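Local coordinates for Sel1 repeat family protein (Pseudomonas aeruginosa, PDB 6LCH), which probably acts as an immunity protein of the type VI secretion system, binding and neutralising the toxic effector PldB through a scaffold of Sel1-like helical repeats, at residues 8-13 and 157-162; 15-20 and 57-62; 86-91 and 100-105; 117-120 and 125-128. One frame throughout, in Å; residues are numbered along the deposited sequence.

Contact 1: residues 8-13 and 157-162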
loop_
_atom_site.group_PDB
_atom_site.type_symbol
_atom_site.label_atom_id
_atom_site.label_comp_id
_atom_site.label_asym_id
_atom_site.label_seq_id
_atom_site.Cartn_x
_atom_site.Cartn_y
_atom_site.Cartn_z
ATOM N N PHE A 8 15.350 9.856 8.175
ATOM C CA PHE A 8 14.372 10.891 7.904
ATOM C C PHE A 8 13.405 11.065 9.071
ATOM O O PHE A 8 13.073 10.114 9.780
ATOM C CB PHE A 8 13.607 10.536 6.636
ATOM C CG PHE A 8 14.476 10.420 5.410
ATOM C CD1 PHE A 8 14.482 9.251 4.666
ATOM C CD2 PHE A 8 15.298 11.473 5.007
ATOM C CE1 PHE A 8 15.268 9.134 3.539
ATOM C CE2 PHE A 8 16.084 11.365 3.874
ATOM C CZ PHE A 8 16.075 10.188 3.143
ATOM N N VAL A 9 12.963 12.307 9.274
ATOM C CA VAL A 9 11.885 12.572 10.220
ATOM C C VAL A 9 10.576 12.101 9.604
ATOM O O VAL A 9 10.374 12.203 8.387
ATOM C CB VAL A 9 11.842 14.069 10.582
ATOM C CG1 VAL A 9 10.500 14.453 11.206
ATOM C CG2 VAL A 9 12.993 14.422 11.521
ATOM N N CYS A 10 9.695 11.542 10.431
ATOM C CA CYS A 10 8.420 11.031 9.939
ATOM C C CYS A 10 7.467 12.191 9.679
ATOM O O CYS A 10 7.095 12.917 10.607
ATOM C CB CYS A 10 7.811 10.052 10.938
ATOM S SG CYS A 10 6.248 9.339 10.374
ATOM N N VAL A 11 7.062 12.357 8.421
ATOM C CA VAL A 11 6.182 13.448 8.028
ATOM C C VAL A 11 4.976 12.880 7.293
ATOM O O VAL A 11 5.058 11.848 6.619
ATOM C CB VAL A 11 6.914 14.495 7.154
ATOM C CG1 VAL A 11 8.082 15.101 7.922
ATOM C CG2 VAL A 11 7.394 13.876 5.854
ATOM N N ASN A 12 3.846 13.559 7.436
ATOM C CA ASN A 12 2.629 13.127 6.763
ATOM C C ASN A 12 2.716 13.456 5.278
ATOM O O ASN A 12 2.979 14.603 4.901
ATOM C CB ASN A 12 1.412 13.795 7.393
ATOM C CG ASN A 12 0.177 12.928 7.322
ATOM O OD1 ASN A 12 -0.311 12.618 6.238
ATOM N ND2 ASN A 12 -0.329 12.519 8.480
ATOM N N GLU A 13 2.496 12.447 4.434
ATOM C CA GLU A 13 2.472 12.683 2.995
ATOM C C GLU A 13 1.377 13.668 2.608
ATOM O O GLU A 13 1.475 14.321 1.565
ATOM C CB GLU A 13 2.284 11.364 2.247
ATOM C CG GLU A 13 2.659 11.431 0.778
ATOM C CD GLU A 13 2.152 10.243 -0.007
ATOM O OE1 GLU A 13 0.958 9.910 0.123
ATOM O OE2 GLU A 13 2.946 9.642 -0.757
ATOM N N THR A 157 8.732 1.714 8.437
ATOM C CA THR A 157 7.473 1.001 8.275
ATOM C C THR A 157 6.426 1.497 9.264
ATOM O O THR A 157 5.230 1.509 8.944
ATOM C CB THR A 157 7.696 -0.504 8.424
ATOM O OG1 THR A 157 8.930 -0.863 7.797
ATOM C CG2 THR A 157 6.578 -1.268 7.744
ATOM N N HIS A 158 6.848 1.923 10.458
ATOM C CA HIS A 158 5.900 2.498 11.406
ATOM C C HIS A 158 5.410 3.865 10.942
ATOM O O HIS A 158 4.239 4.206 11.136
ATOM C CB HIS A 158 6.519 2.579 12.800
ATOM C CG HIS A 158 6.242 1.377 13.651
ATOM N ND1 HIS A 158 5.034 1.177 14.283
ATOM C CD2 HIS A 158 7.008 0.304 13.957
ATOM C CE1 HIS A 158 5.073 0.040 14.954
ATOM N NE2 HIS A 158 6.259 -0.510 14.772
ATOM N N CYS A 159 6.289 4.656 10.320
ATOM C CA CYS A 159 5.864 5.935 9.759
ATOM C C CYS A 159 4.801 5.733 8.687
ATOM O O CYS A 159 3.842 6.509 8.595
ATOM C CB CYS A 159 7.072 6.677 9.187
ATOM S SG CYS A 159 6.737 8.372 8.659
ATOM N N ALA A 160 4.948 4.680 7.881
ATOM C CA ALA A 160 4.011 4.435 6.793
ATOM C C ALA A 160 2.647 3.994 7.312
ATOM O O ALA A 160 1.613 4.444 6.805
ATOM C CB ALA A 160 4.590 3.396 5.834
ATOM N N ALA A 161 2.612 3.111 8.315
ATOM C CA ALA A 161 1.317 2.628 8.789
ATOM C C ALA A 161 0.564 3.689 9.576
ATOM O O ALA A 161 -0.670 3.695 9.567
ATOM C CB ALA A 161 1.480 1.379 9.645
ATOM N N SER A 162 1.276 4.581 10.269
ATOM C CA SER A 162 0.600 5.654 10.991
ATOM C C SER A 162 -0.186 6.559 10.053
ATOM O O SER A 162 -1.109 7.249 10.501
ATOM C CB SER A 162 1.609 6.477 11.802
ATOM O OG SER A 162 2.452 7.264 10.974
#

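Contact 2: residues 15-20 and 57-62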
loop_
_atom_site.group_PDB
_atom_site.type_symbol
_atom_site.label_atom_id
_atom_site.label_comp_id
_atom_site.label_asym_id
_atom_site.label_seq_id
_atom_site.Cartn_x
_atom_site.Cartn_y
_atom_site.Cartn_z
ATOM N N ASP A 15 0.974 16.442 3.774
ATOM C CA ASP A 15 1.503 17.778 4.018
ATOM C C ASP A 15 2.174 18.399 2.800
ATOM O O ASP A 15 2.258 19.630 2.724
ATOM C CB ASP A 15 2.518 17.751 5.169
ATOM C CG ASP A 15 1.867 17.557 6.522
ATOM O OD1 ASP A 15 0.652 17.276 6.568
ATOM O OD2 ASP A 15 2.576 17.690 7.543
ATOM N N HIS A 16 2.661 17.587 1.859
ATOM C CA HIS A 16 3.368 18.099 0.689
ATOM C C HIS A 16 2.664 17.693 -0.603
ATOM O O HIS A 16 3.303 17.185 -1.532
ATOM C CB HIS A 16 4.812 17.597 0.672
ATOM C CG HIS A 16 5.361 17.272 2.026
ATOM N ND1 HIS A 16 5.357 18.174 3.069
ATOM C CD2 HIS A 16 5.932 16.142 2.508
ATOM C CE1 HIS A 16 5.906 17.615 4.134
ATOM N NE2 HIS A 16 6.264 16.382 3.820
ATOM N N LEU A 17 1.340 17.887 -0.661
ATOM C CA LEU A 17 0.560 17.583 -1.852
ATOM C C LEU A 17 -0.016 18.864 -2.447
ATOM O O LEU A 17 -0.376 19.790 -1.714
ATOM C CB LEU A 17 -0.594 16.616 -1.555
ATOM C CG LEU A 17 -0.269 15.136 -1.312
ATOM C CD1 LEU A 17 -1.531 14.332 -1.013
ATOM C CD2 LEU A 17 0.515 14.531 -2.465
ATOM N N PRO A 18 -0.119 18.944 -3.770
ATOM C CA PRO A 18 -0.713 20.124 -4.401
ATOM C C PRO A 18 -2.218 20.135 -4.205
ATOM O O PRO A 18 -2.802 19.113 -3.814
ATOM C CB PRO A 18 -0.338 19.950 -5.881
ATOM C CG PRO A 18 -0.239 18.475 -6.056
ATOM C CD PRO A 18 0.306 17.940 -4.760
ATOM N N PRO A 19 -2.885 21.266 -4.445
ATOM C CA PRO A 19 -4.340 21.309 -4.251
ATOM C C PRO A 19 -5.061 20.371 -5.210
ATOM O O PRO A 19 -4.666 20.211 -6.367
ATOM C CB PRO A 19 -4.693 22.778 -4.522
ATOM C CG PRO A 19 -3.553 23.302 -5.339
ATOM C CD PRO A 19 -2.344 22.581 -4.828
ATOM N N LEU A 20 -6.121 19.739 -4.711
ATOM C CA LEU A 20 -6.902 18.787 -5.496
ATOM C C LEU A 20 -7.962 19.550 -6.280
ATOM O O LEU A 20 -8.870 20.144 -5.690
ATOM C CB LEU A 20 -7.545 17.737 -4.596
ATOM C CG LEU A 20 -8.096 16.504 -5.317
ATOM C CD1 LEU A 20 -6.993 15.478 -5.531
ATOM C CD2 LEU A 20 -9.266 15.894 -4.549
ATOM N N GLY A 57 -3.513 18.613 -13.611
ATOM C CA GLY A 57 -2.636 18.483 -12.465
ATOM C C GLY A 57 -3.034 17.446 -11.437
ATOM O O GLY A 57 -2.412 17.393 -10.368
ATOM N N HIS A 58 -4.044 16.627 -11.714
ATOM C CA HIS A 58 -4.500 15.638 -10.746
ATOM C C HIS A 58 -3.455 14.537 -10.601
ATOM O O HIS A 58 -3.140 13.846 -11.574
ATOM C CB HIS A 58 -5.839 15.053 -11.186
ATOM C CG HIS A 58 -6.605 14.407 -10.076
ATOM N ND1 HIS A 58 -6.341 13.127 -9.637
ATOM C CD2 HIS A 58 -7.622 14.868 -9.310
ATOM C CE1 HIS A 58 -7.170 12.824 -8.653
ATOM N NE2 HIS A 58 -7.956 13.863 -8.435
ATOM N N TRP A 59 -2.923 14.359 -9.389
ATOM C CA TRP A 59 -1.760 13.486 -9.254
ATOM C C TRP A 59 -2.135 12.014 -9.117
ATOM O O TRP A 59 -1.371 11.147 -9.560
ATOM C CB TRP A 59 -0.867 13.956 -8.097
ATOM C CG TRP A 59 -1.406 13.755 -6.718
ATOM C CD1 TRP A 59 -2.121 14.651 -5.978
ATOM C CD2 TRP A 59 -1.249 12.590 -5.899
ATOM N NE1 TRP A 59 -2.429 14.111 -4.754
ATOM C CE2 TRP A 59 -1.906 12.845 -4.680
ATOM C CE3 TRP A 59 -0.623 11.352 -6.083
ATOM C CZ2 TRP A 59 -1.949 11.910 -3.646
ATOM C CZ3 TRP A 59 -0.673 10.423 -5.058
ATOM C CH2 TRP A 59 -1.329 10.707 -3.854
ATOM N N LYS A 60 -3.294 11.697 -8.541
ATOM C CA LYS A 60 -3.715 10.300 -8.521
ATOM C C LYS A 60 -4.101 9.828 -9.916
ATOM O O LYS A 60 -3.857 8.672 -10.279
ATOM C CB LYS A 60 -4.866 10.108 -7.539
ATOM C CG LYS A 60 -4.419 10.125 -6.093
ATOM C CD LYS A 60 -5.515 10.621 -5.177
ATOM C CE LYS A 60 -5.143 10.404 -3.722
ATOM N NZ LYS A 60 -5.249 8.970 -3.337
ATOM N N ALA A 61 -4.688 10.714 -10.720
ATOM C CA ALA A 61 -4.979 10.371 -12.108
ATOM C C ALA A 61 -3.702 10.086 -12.886
ATOM O O ALA A 61 -3.665 9.171 -13.713
ATOM C CB ALA A 61 -5.771 11.498 -12.769
ATOM N N MET A 62 -2.644 10.867 -12.639
ATOM C CA MET A 62 -1.352 10.599 -13.266
ATOM C C MET A 62 -0.811 9.243 -12.844
ATOM O O MET A 62 -0.304 8.477 -13.672
ATOM C CB MET A 62 -0.349 11.692 -12.892
ATOM C CG MET A 62 -0.656 13.043 -13.475
ATOM S SD MET A 62 0.679 14.198 -13.164
ATOM C CE MET A 62 0.525 14.531 -11.432
HETATM O O HOH W 1 -2.472 19.901 -8.837
#

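Contact 3: residues 86-91 and 100-105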
loop_
_atom_site.group_PDB
_atom_site.type_symbol
_atom_site.label_atom_id
_atom_site.label_comp_id
_atom_site.label_asym_id
_atom_site.label_seq_id
_atom_site.Cartn_x
_atom_site.Cartn_y
_atom_site.Cartn_z
ATOM N N ASP A 86 6.616 10.273 -18.644
ATOM C CA ASP A 86 6.205 11.672 -18.720
ATOM C C ASP A 86 5.177 12.002 -17.650
ATOM O O ASP A 86 5.193 13.100 -17.085
ATOM C CB ASP A 86 5.659 11.984 -20.112
ATOM C CG ASP A 86 6.679 11.730 -21.204
ATOM O OD1 ASP A 86 6.282 11.672 -22.388
ATOM O OD2 ASP A 86 7.879 11.581 -20.876
ATOM N N LEU A 87 4.278 11.062 -17.351
ATOM C CA LEU A 87 3.340 11.267 -16.254
ATOM C C LEU A 87 4.059 11.288 -14.913
ATOM O O LEU A 87 3.708 12.077 -14.029
ATOM C CB LEU A 87 2.268 10.180 -16.269
ATOM C CG LEU A 87 1.132 10.379 -17.275
ATOM C CD1 LEU A 87 0.445 9.052 -17.573
ATOM C CD2 LEU A 87 0.123 11.403 -16.770
ATOM N N TYR A 88 5.066 10.422 -14.740
ATOM C CA TYR A 88 5.845 10.422 -13.507
ATOM C C TYR A 88 6.629 11.723 -13.338
ATOM O O TYR A 88 6.777 12.214 -12.214
ATOM C CB TYR A 88 6.776 9.202 -13.480
ATOM C CG TYR A 88 6.042 7.869 -13.389
ATOM C CD1 TYR A 88 4.792 7.794 -12.823
ATOM C CD2 TYR A 88 6.594 6.698 -13.870
ATOM C CE1 TYR A 88 4.101 6.600 -12.715
ATOM C CE2 TYR A 88 5.900 5.494 -13.777
ATOM C CZ TYR A 88 4.660 5.454 -13.197
ATOM O OH TYR A 88 3.976 4.264 -13.102
ATOM N N GLN A 89 7.122 12.306 -14.435
ATOM C CA GLN A 89 7.850 13.568 -14.333
ATOM C C GLN A 89 6.920 14.737 -14.027
ATOM O O GLN A 89 7.320 15.684 -13.339
ATOM C CB GLN A 89 8.628 13.837 -15.621
ATOM C CG GLN A 89 9.542 15.059 -15.550
ATOM C CD GLN A 89 10.542 14.979 -14.411
ATOM O OE1 GLN A 89 11.213 13.963 -14.229
ATOM N NE2 GLN A 89 10.650 16.056 -13.639
ATOM N N LYS A 90 5.685 14.698 -14.529
ATOM C CA LYS A 90 4.719 15.725 -14.160
ATOM C C LYS A 90 4.385 15.653 -12.676
ATOM O O LYS A 90 4.180 16.685 -12.029
ATOM C CB LYS A 90 3.456 15.593 -15.013
ATOM C CG LYS A 90 3.684 15.877 -16.493
ATOM C CD LYS A 90 2.595 15.252 -17.357
ATOM C CE LYS A 90 3.115 14.927 -18.751
ATOM N NZ LYS A 90 3.632 16.124 -19.469
ATOM N N MET A 91 4.329 14.439 -12.117
ATOM C CA MET A 91 4.132 14.285 -10.678
ATOM C C MET A 91 5.288 14.900 -9.907
ATOM O O MET A 91 5.087 15.593 -8.903
ATOM C CB MET A 91 4.002 12.804 -10.321
ATOM C CG MET A 91 2.794 12.129 -10.906
ATOM S SD MET A 91 2.369 10.625 -10.037
ATOM C CE MET A 91 2.790 9.441 -11.225
ATOM N N PHE A 100 8.020 10.453 -7.010
ATOM C CA PHE A 100 9.394 9.979 -6.867
ATOM C C PHE A 100 9.445 8.460 -6.744
ATOM O O PHE A 100 10.289 7.803 -7.367
ATOM C CB PHE A 100 10.046 10.636 -5.652
ATOM C CG PHE A 100 10.176 12.128 -5.768
ATOM C CD1 PHE A 100 11.215 12.692 -6.486
ATOM C CD2 PHE A 100 9.253 12.967 -5.163
ATOM C CE1 PHE A 100 11.339 14.071 -6.597
ATOM C CE2 PHE A 100 9.374 14.348 -5.267
ATOM C CZ PHE A 100 10.420 14.895 -5.985
ATOM N N TYR A 101 8.566 7.889 -5.917
ATOM C CA TYR A 101 8.486 6.436 -5.794
ATOM C C TYR A 101 8.219 5.780 -7.143
ATOM O O TYR A 101 8.817 4.748 -7.470
ATOM C CB TYR A 101 7.390 6.057 -4.795
ATOM C CG TYR A 101 7.152 4.566 -4.647
ATOM C CD1 TYR A 101 6.169 3.917 -5.389
ATOM C CD2 TYR A 101 7.898 3.813 -3.751
ATOM C CE1 TYR A 101 5.947 2.561 -5.248
ATOM C CE2 TYR A 101 7.682 2.455 -3.604
ATOM C CZ TYR A 101 6.710 1.834 -4.353
ATOM O OH TYR A 101 6.496 0.483 -4.199
ATOM N N ASP A 102 7.319 6.361 -7.935
ATOM C CA ASP A 102 6.956 5.739 -9.204
ATOM C C ASP A 102 8.101 5.817 -10.206
ATOM O O ASP A 102 8.310 4.885 -10.988
ATOM C CB ASP A 102 5.704 6.398 -9.783
ATOM C CG ASP A 102 4.474 6.206 -8.914
ATOM O OD1 ASP A 102 3.620 7.118 -8.899
ATOM O OD2 ASP A 102 4.348 5.154 -8.250
ATOM N N MET A 103 8.846 6.925 -10.206
ATOM C CA MET A 103 9.925 7.080 -11.176
ATOM C C MET A 103 11.078 6.129 -10.883
ATOM O O MET A 103 11.688 5.581 -11.808
ATOM C CB MET A 103 10.419 8.524 -11.191
ATOM C CG MET A 103 11.436 8.797 -12.275
ATOM S SD MET A 103 10.698 8.875 -13.908
ATOM C CE MET A 103 10.111 10.570 -13.913
ATOM N N GLY A 104 11.398 5.927 -9.603
ATOM C CA GLY A 104 12.475 5.013 -9.253
ATOM C C GLY A 104 12.203 3.585 -9.680
ATOM O O GLY A 104 13.132 2.841 -9.999
ATOM N N ALA A 105 10.931 3.182 -9.690
ATOM C CA ALA A 105 10.558 1.878 -10.224
ATOM C C ALA A 105 10.643 1.830 -11.742
ATOM O O ALA A 105 10.584 0.738 -12.318
ATOM C CB ALA A 105 9.145 1.508 -9.772
#

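Contact 4: residues 117-120 and 125-128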
loop_
_atom_site.group_PDB
_atom_site.type_symbol
_atom_site.label_atom_id
_atom_site.label_comp_id
_atom_site.label_asym_id
_atom_site.label_seq_id
_atom_site.Cartn_x
_atom_site.Cartn_y
_atom_site.Cartn_z
ATOM N N ALA A 117 15.176 17.410 -8.838
ATOM C CA ALA A 117 14.081 17.523 -7.886
ATOM C C ALA A 117 14.272 16.669 -6.640
ATOM O O ALA A 117 13.525 16.847 -5.673
ATOM C CB ALA A 117 12.763 17.152 -8.560
ATOM N N THR A 118 15.237 15.749 -6.633
ATOM C CA THR A 118 15.460 14.918 -5.459
ATOM C C THR A 118 16.400 15.559 -4.451
ATOM O O THR A 118 16.432 15.120 -3.294
ATOM C CB THR A 118 16.019 13.550 -5.867
ATOM O OG1 THR A 118 17.354 13.702 -6.371
ATOM C CG2 THR A 118 15.146 12.906 -6.934
ATOM N N ASP A 119 17.159 16.577 -4.863
ATOM C CA ASP A 119 18.112 17.266 -3.991
ATOM C C ASP A 119 19.204 16.312 -3.508
ATOM O O ASP A 119 19.519 16.237 -2.319
ATOM C CB ASP A 119 17.397 17.926 -2.809
ATOM C CG ASP A 119 16.206 18.761 -3.244
ATOM O OD1 ASP A 119 16.351 19.537 -4.216
ATOM O OD2 ASP A 119 15.130 18.649 -2.614
ATOM N N GLY A 120 19.786 15.573 -4.452
ATOM C CA GLY A 120 20.863 14.658 -4.144
ATOM C C GLY A 120 20.437 13.350 -3.521
ATOM O O GLY A 120 21.298 12.602 -3.044
ATOM N N ASP A 125 14.515 7.470 -1.328
ATOM C CA ASP A 125 14.814 8.327 -0.187
ATOM C C ASP A 125 14.088 9.662 -0.292
ATOM O O ASP A 125 13.550 10.159 0.704
ATOM C CB ASP A 125 16.323 8.537 -0.069
ATOM C CG ASP A 125 17.040 7.309 0.467
ATOM O OD1 ASP A 125 18.247 7.148 0.186
ATOM O OD2 ASP A 125 16.392 6.499 1.163
ATOM N N LYS A 126 14.054 10.253 -1.489
ATOM C CA LYS A 126 13.329 11.508 -1.675
ATOM C C LYS A 126 11.842 11.331 -1.389
ATOM O O LYS A 126 11.235 12.137 -0.673
ATOM C CB LYS A 126 13.550 12.035 -3.090
ATOM C CG LYS A 126 12.911 13.398 -3.342
ATOM C CD LYS A 126 13.377 14.432 -2.331
ATOM C CE LYS A 126 12.906 15.835 -2.719
ATOM N NZ LYS A 126 12.936 16.784 -1.576
ATOM N N ALA A 127 11.237 10.271 -1.936
ATOM C CA ALA A 127 9.831 9.994 -1.658
ATOM C C ALA A 127 9.606 9.711 -0.178
ATOM O O ALA A 127 8.683 10.261 0.433
ATOM C CB ALA A 127 9.345 8.822 -2.512
ATOM N N ALA A 128 10.442 8.857 0.419
ATOM C CA ALA A 128 10.371 8.650 1.860
ATOM C C ALA A 128 10.634 9.948 2.611
ATOM O O ALA A 128 10.061 10.174 3.687
ATOM C CB ALA A 128 11.369 7.575 2.293
#

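Contact 1: residues 8-13 and 157-162
The extended backbone of residues 8-13 passes the last turns of helix 150-162 with Cys10 CA 5.7 Å from Cys159 CA, a spacing that suits a disulfide. That bond, Cys10 SG to Cys159 SG at 2.0 Å, ties the N-terminal arm to an alpha-helical solenoid of Sel1-like repeats, and the helical segment falls within one of those repeats. Both cysteines start their side chains toward the other segment. In each, SG lies anti to the backbone N (chi1 -178° in Cys10 and -172° in Cys159), which stretches the two CB-SG arms out until the sulfurs meet. The torsion about the S-S bond is 94°, close to the perpendicular setting in which the sulfur lone pairs interfere least, so the crosslink appears relaxed.

Cysteine suits both places because a segment without regular structure gains a covalent hold where no hydrogen bond joins it to residues 157-162. The two ends differ in setting: Cys10 is exposed, whereas Cys159 is buried and rests against Leu136 of helix 133-146. Other bonds hold the arm on both sides of the disulfide in sequence, Phe8 N to the hydroxyl of Tyr156 and Glu13 N to Gln163 OE1.

Beside the sulfurs, Ser162 turns its hydroxyl back to its own helix. A short hydroxyl side chain can reach the carbonyl one turn back, and Ser162 OG donates to Cys159 O over 2.9 Å from above the carbonyl plane. Cys159 O also accepts from Gln163 NE2, while Cys10 SG lies 4.4 Å from Ser162 OG.

Contact 2: residues 15-20 and 57-62
Apolar contact dominates where Leu17 and Pro18 meet Trp59. Trp59 CG sits between the backbone N and the carbonyl carbon (chi1 71°), which turns the indole toward the loop. The leucine crosses it almost perpendicularly and brings both methyls against it: Leu17 CD2 makes a CH-pi contact 4.0 Å from the centroid of the five-membered ring of Trp59, over its face, while Leu17 CD1 reaches Trp59 CZ2 at 3.6 Å. On the opposite face lies Lys60 CG. Pro18 CG adds a looser contact with Trp59 CD1 at 4.3 Å. A branched leucine and a rigid proline suit a loop that presents carbon to a broad aromatic surface. Leu20 CD1 packs obliquely against His58 NE2 at 3.5 Å.

The polar interactions fix the histidine. His58 ND1 accepts from Ala61 N at 3.1 Å, with that nitrogen nearly in the ring plane, and His58 NE2 is bonded to Asp25 OD1 of helix 22-34. Held at both nitrogens, and stacked with Tyr28, the imidazole has little freedom to rotate.

One water links the backbones, donating to Gly57 O at 2.9 Å and weakly to Pro19 O.

Gly57, with phi 100°, closes the preceding helix in a Schellman motif, where a CB would jam against the preceding carbonyl O; His58 is the next N-cap. Such a short turn between successive helices, with the N-terminal loop laid over it, is typical of Sel1-like alpha-helical solenoids.

Contact 3: residues 86-91 and 100-105
Tyr88 and Met103 each have 74 Å² buried by this contact and Asp102 has 68 Å², and these three side chains make most of the contact between the helices. Asp102 sends its CB over one face of the Tyr88 ring, 3.5 Å from the ring centroid and 20° off the normal, a close CH-pi contact. Asp102 CB is set toward the rim, nearest to Tyr88 CE1 at 3.3 Å. A flat tyrosine ring suits the place, giving this face to the methylene while the side chain also touches Ala66 and Arg70 of helix 59-70. The carboxylate of Asp102, turned 36° from the ring plane, carries its oxygens to partners elsewhere: OD1 to His63 ND1 and OD2 to Gln98 NE2. A buried acid is suited to this place because both oxygens find donors. The methyl of Met91 lies in plane at the edge of the Tyr88 ring, with Met91 CE 3.4 Å from Asp102 OD1.

Helices 81-93 and 97-107, successive in the chain, pack antiparallel, as neighbouring helices do throughout Sel1-like and other TPR-type solenoids; their local axes approach to 8.8 Å, with 147° between their directions.

Met103 packs on the Gln89 side of Tyr88. Its CG is anti to the backbone N, and bends at the next two torsions curl the flexible thioether so that Met103 CE faces helix 81-93, 3.6 Å from Tyr88 CB. Met103 CE also lies 3.5 Å from Gln89 N and near the side-chain oxygen of Gln89, whose amide nitrogen is bonded to Asp93. Unbranched methionine can follow such a bent path, and Met103 SD lies 4.0 Å from Tyr88 CB.

Contact 4: residues 117-120 and 125-128
Lys126 and Asp119 cross at a slant and meet through their charged ends. Lys126 NZ donates to Asp119 OD2 at 3.1 Å, a salt bridge that uses the anti side of the carboxylate and approaches from 26° out of its plane. The lysine starts from its helix toward the loop with CG anti to the backbone N (chi1 -176°), bends once at chi2, and then runs nearly straight to the ammonium group. That single bend lays the methylenes along the backbone of residues 117-119 on the way to the charge.

Carbon therefore accounts for much of the contact. Lys126 CG lies 3.6 Å from Thr118 CA, Lys126 CD passes Thr118 O at 3.3 Å, and Lys126 CE passes Ala117 O at 3.2 Å. Lysine suits this position because its long aliphatic stem can cover a turn while the charge reaches the exposed Asp119.

Thr118 CB lies 4.0 Å from Lys126 CG, whereas the threonine hydroxyl is within bonding range of three backbone oxygens, Gly112 O, Asn115 O and Leu121 O, which must share its single proton. Threonine thus divides its labour, its carbon touching the lysine stem and its oxygen turned to the turn's backbone. Asp119 and Gly120 both adopt positive phi, Asp119 at 62°, and reverse the chain toward the next helix.

The arrangement is a helix-connecting loop folded back on the helix that follows it. Phe100 of helix 97-107 touches Ala117, Thr118, Lys126 and Ala127, while Asp125, Ala127 and Ala128 also pack on helix 133-146.

Contacts 2, 3 and 4 follow one another along the chain, and contact 1 closes a loop of 143 residues around all three. Contacts 2 and 3 have centres 13 Å apart and join through successive helices 59-70 and 81-93, where Met62 packs on Leu87, Lys90 and Met91. Contacts 3 and 4, with centres 12 Å apart, meet where Phe100 and Tyr101 of helix 97-107 press on helix 123-129. The N-terminal arm runs beside this series: Phe8 touches Asp125 and Ala128 of contact 4, and Val11 touches His16 of contact 2. The arm is thus fixed covalently to helix 150-162 and by packing to helix 123-129.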